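Local coordinates for mandelate racemase/muconate lactonizing enzyme (Jannaschia sp., PDB 4J3Z), which belongs to the enolase superfamily and is probably an isomerase or lyase acting on a carboxylate substrate, its exact reaction not established, at residues G276-Q281 and A301-Q306. Numbering follows the deposited sequence.
Sequences GARILQ and AAFGAQ
Two neighbouring parallel strands of the enolase-type barrel domain pair here, Ile279 being bridged to Gln306. The evidence is a pair of backbone hydrogen bonds that straddle Ile279: Gln306 N gives its hydrogen to Arg278 O at 2.9 Å, and Leu280 N gives its own to Gln306 O at 3.0 Å with an N-H...O angle of 169°. Ile279 CA adds a C-H...O contact to Gln306 O at 3.5 Å, so that carbonyl receives two neighbouring hydrogens. Arg278 O is likewise used twice, since a water donates to it and also to Gln306 OE1, bridging main chain and amide. Ala305 brings its methyl against the same carbonyl, CB lying 3.2 Å from Arg278 O.

Arg278 covers the turn before the second strand. Its chain bends at chi2 (-65°), which carries CD and the guanidinium back over Phe303 O; Phe303 O lies over one face of the group, 3.4 Å from Arg278 NE, and the poor angle rules out a hydrogen bond. What fixes the group's rotation lies elsewhere: Arg278 NH1 reaches Ala277 O at 2.7 Å, coming from above the carbonyl plane, and also bonds Leu273 O, while NE forms a salt bridge with Glu248 of a second subunit. A leucine in place of Arg278 would probably leave that glutamate without its charged mate and take from Phe303 O the guanidinium face that packs over it.

Gly304, with positive phi, closes helix 290-302 by a Schellman motif, its N bonded to Ala301 O at 3.0 Å, and Gly276 ends helix 266-274 in the same way. The parallel pairing of strand 279-280 with strand 306-307, with helix 290-302 between them in the chain, makes a beta-alpha-beta crossover, right-handed as in TIM-like barrels, the repeating element of enolase-superfamily enzymes.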
ATOM      1  N   GLY D 276       3.360  13.803  -4.026  1.00 23.71           N
ATOM      2  CA  GLY D 276       2.955  14.751  -3.003  1.00 22.85           C
ATOM      3  C   GLY D 276       3.105  16.236  -3.275  1.00 22.30           C
ATOM      4  O   GLY D 276       2.633  17.057  -2.482  1.00 22.09           O
ATOM      5  N   ALA D 277       3.762  16.602  -4.371  1.00 21.95           N
ATOM      6  CA  ALA D 277       3.811  18.003  -4.754  1.00 21.51           C
ATOM      7  C   ALA D 277       2.388  18.467  -5.003  1.00 21.00           C
ATOM      8  O   ALA D 277       1.604  17.753  -5.620  1.00 20.41           O
ATOM      9  CB  ALA D 277       4.662  18.198  -6.001  1.00 21.98           C
ATOM     10  N   ARG D 278       2.045  19.657  -4.513  1.00 20.94           N
ATOM     11  CA  ARG D 278       0.712  20.201  -4.769  1.00 20.01           C
ATOM     12  C   ARG D 278       0.777  21.505  -5.537  1.00 20.85           C
ATOM     13  O   ARG D 278      -0.254  22.100  -5.867  1.00 21.29           O
ATOM     14  CB  ARG D 278      -0.093  20.347  -3.469  1.00 19.76           C
ATOM     15  CG  ARG D 278      -0.608  19.024  -2.889  1.00 19.48           C
ATOM     16  CD  ARG D 278      -1.626  18.353  -3.813  1.00 19.86           C
ATOM     17  NE  ARG D 278      -1.928  16.970  -3.420  1.00 19.73           N
ATOM     18  CZ  ARG D 278      -1.313  15.895  -3.908  1.00 19.17           C
ATOM     19  NH1 ARG D 278      -0.360  16.033  -4.821  1.00 19.27           N
ATOM     20  NH2 ARG D 278      -1.662  14.677  -3.495  1.00 18.49           N
ATOM     21  N   ILE D 279       1.992  21.958  -5.826  1.00 21.28           N
ATOM     22  CA  ILE D 279       2.172  23.130  -6.678  1.00 21.09           C
ATOM     23  C   ILE D 279       3.206  22.806  -7.728  1.00 20.91           C
ATOM     24  O   ILE D 279       4.354  22.527  -7.398  1.00 20.77           O
ATOM     25  CB  ILE D 279       2.610  24.376  -5.879  1.00 21.31           C
ATOM     26  CG1 ILE D 279       1.704  24.582  -4.663  1.00 21.00           C
ATOM     27  CG2 ILE D 279       2.660  25.606  -6.780  1.00 20.31           C
ATOM     28  CD1 ILE D 279       1.865  25.925  -3.989  1.00 21.30           C
ATOM     29  N   LEU D 280       2.783  22.824  -8.992  1.00 22.19           N
ATOM     30  CA  LEU D 280       3.672  22.525 -10.121  1.00 21.76           C
ATOM     31  C   LEU D 280       4.060  23.805 -10.817  1.00 21.96           C
ATOM     32  O   LEU D 280       3.222  24.673 -11.047  1.00 21.60           O
ATOM     33  CB  LEU D 280       3.002  21.590 -11.134  1.00 21.30           C
ATOM     34  CG  LEU D 280       2.429  20.293 -10.573  1.00 21.00           C
ATOM     35  CD1 LEU D 280       1.781  19.508 -11.695  1.00 20.61           C
ATOM     36  CD2 LEU D 280       3.498  19.471  -9.857  1.00 20.37           C
ATOM     37  N   GLN D 281       5.337  23.899 -11.169  1.00 22.90           N
ATOM     38  CA  GLN D 281       5.883  25.104 -11.765  1.00 23.29           C
ATOM     39  C   GLN D 281       6.601  24.738 -13.047  1.00 24.04           C
ATOM     40  O   GLN D 281       7.816  24.614 -13.068  1.00 25.26           O
ATOM     41  CB  GLN D 281       6.840  25.795 -10.792  1.00 22.49           C
ATOM     42  CG  GLN D 281       6.383  25.770  -9.340  1.00 21.86           C
ATOM     43  CD  GLN D 281       7.494  26.133  -8.388  1.00 22.61           C
ATOM     44  OE1 GLN D 281       8.586  25.567  -8.439  1.00 22.91           O
ATOM     45  NE2 GLN D 281       7.228  27.085  -7.514  1.00 23.68           N
ATOM     46  N   ALA D 301      -5.165  19.705 -11.392  1.00 22.24           N
ATOM     47  CA  ALA D 301      -6.550  19.703 -10.930  1.00 22.11           C
ATOM     48  C   ALA D 301      -7.072  18.322 -10.480  1.00 23.74           C
ATOM     49  O   ALA D 301      -7.806  18.228  -9.495  1.00 24.86           O
ATOM     50  CB  ALA D 301      -7.450  20.291 -11.998  1.00 21.15           C
ATOM     51  N   ALA D 302      -6.689  17.264 -11.197  1.00 23.22           N
ATOM     52  CA  ALA D 302      -7.027  15.887 -10.824  1.00 23.81           C
ATOM     53  C   ALA D 302      -6.520  15.475  -9.432  1.00 24.79           C
ATOM     54  O   ALA D 302      -7.062  14.548  -8.815  1.00 24.20           O
ATOM     55  CB  ALA D 302      -6.500  14.926 -11.872  1.00 23.78           C
ATOM     56  N   PHE D 303      -5.478  16.161  -8.962  1.00 25.62           N
ATOM     57  CA  PHE D 303      -4.864  15.919  -7.654  1.00 26.47           C
ATOM     58  C   PHE D 303      -5.156  17.040  -6.653  1.00 27.27           C
ATOM     59  O   PHE D 303      -4.553  17.101  -5.566  1.00 27.61           O
ATOM     60  CB  PHE D 303      -3.347  15.765  -7.811  1.00 26.68           C
ATOM     61  CG  PHE D 303      -2.921  14.420  -8.338  1.00 27.20           C
ATOM     62  CD1 PHE D 303      -2.693  13.359  -7.468  1.00 27.35           C
ATOM     63  CD2 PHE D 303      -2.732  14.218  -9.696  1.00 26.43           C
ATOM     64  CE1 PHE D 303      -2.296  12.124  -7.947  1.00 27.32           C
ATOM     65  CE2 PHE D 303      -2.338  12.986 -10.180  1.00 26.47           C
ATOM     66  CZ  PHE D 303      -2.121  11.939  -9.310  1.00 26.89           C
ATOM     67  N   GLY D 304      -6.071  17.934  -7.022  1.00 27.52           N
ATOM     68  CA  GLY D 304      -6.391  19.108  -6.202  1.00 25.79           C
ATOM     69  C   GLY D 304      -5.209  20.051  -6.100  1.00 24.71           C
ATOM     70  O   GLY D 304      -5.147  20.888  -5.187  1.00 25.07           O
ATOM     71  N   ALA D 305      -4.272  19.913  -7.038  1.00 23.08           N
ATOM     72  CA  ALA D 305      -3.062  20.735  -7.073  1.00 22.59           C
ATOM     73  C   ALA D 305      -3.269  22.021  -7.872  1.00 22.54           C
ATOM     74  O   ALA D 305      -4.298  22.184  -8.537  1.00 22.23           O
ATOM     75  CB  ALA D 305      -1.895  19.932  -7.638  1.00 22.00           C
ATOM     76  N   GLN D 306      -2.274  22.911  -7.820  1.00 22.91           N
ATOM     77  CA  GLN D 306      -2.329  24.222  -8.487  1.00 22.84           C
ATOM     78  C   GLN D 306      -1.130  24.450  -9.419  1.00 22.25           C
ATOM     79  O   GLN D 306      -0.094  23.782  -9.291  1.00 22.18           O
ATOM     80  CB  GLN D 306      -2.384  25.343  -7.441  1.00 23.79           C
ATOM     81  CG  GLN D 306      -3.680  25.414  -6.651  1.00 25.54           C
ATOM     82  CD  GLN D 306      -3.673  26.517  -5.601  1.00 25.95           C
ATOM     83  OE1 GLN D 306      -2.816  26.550  -4.722  1.00 26.76           O
ATOM     84  NE2 GLN D 306      -4.636  27.421  -5.689  1.00 25.31           N
TER
HETATM   85  O   HOH W   1      -1.625  23.755  -4.009  1.00 15.99           O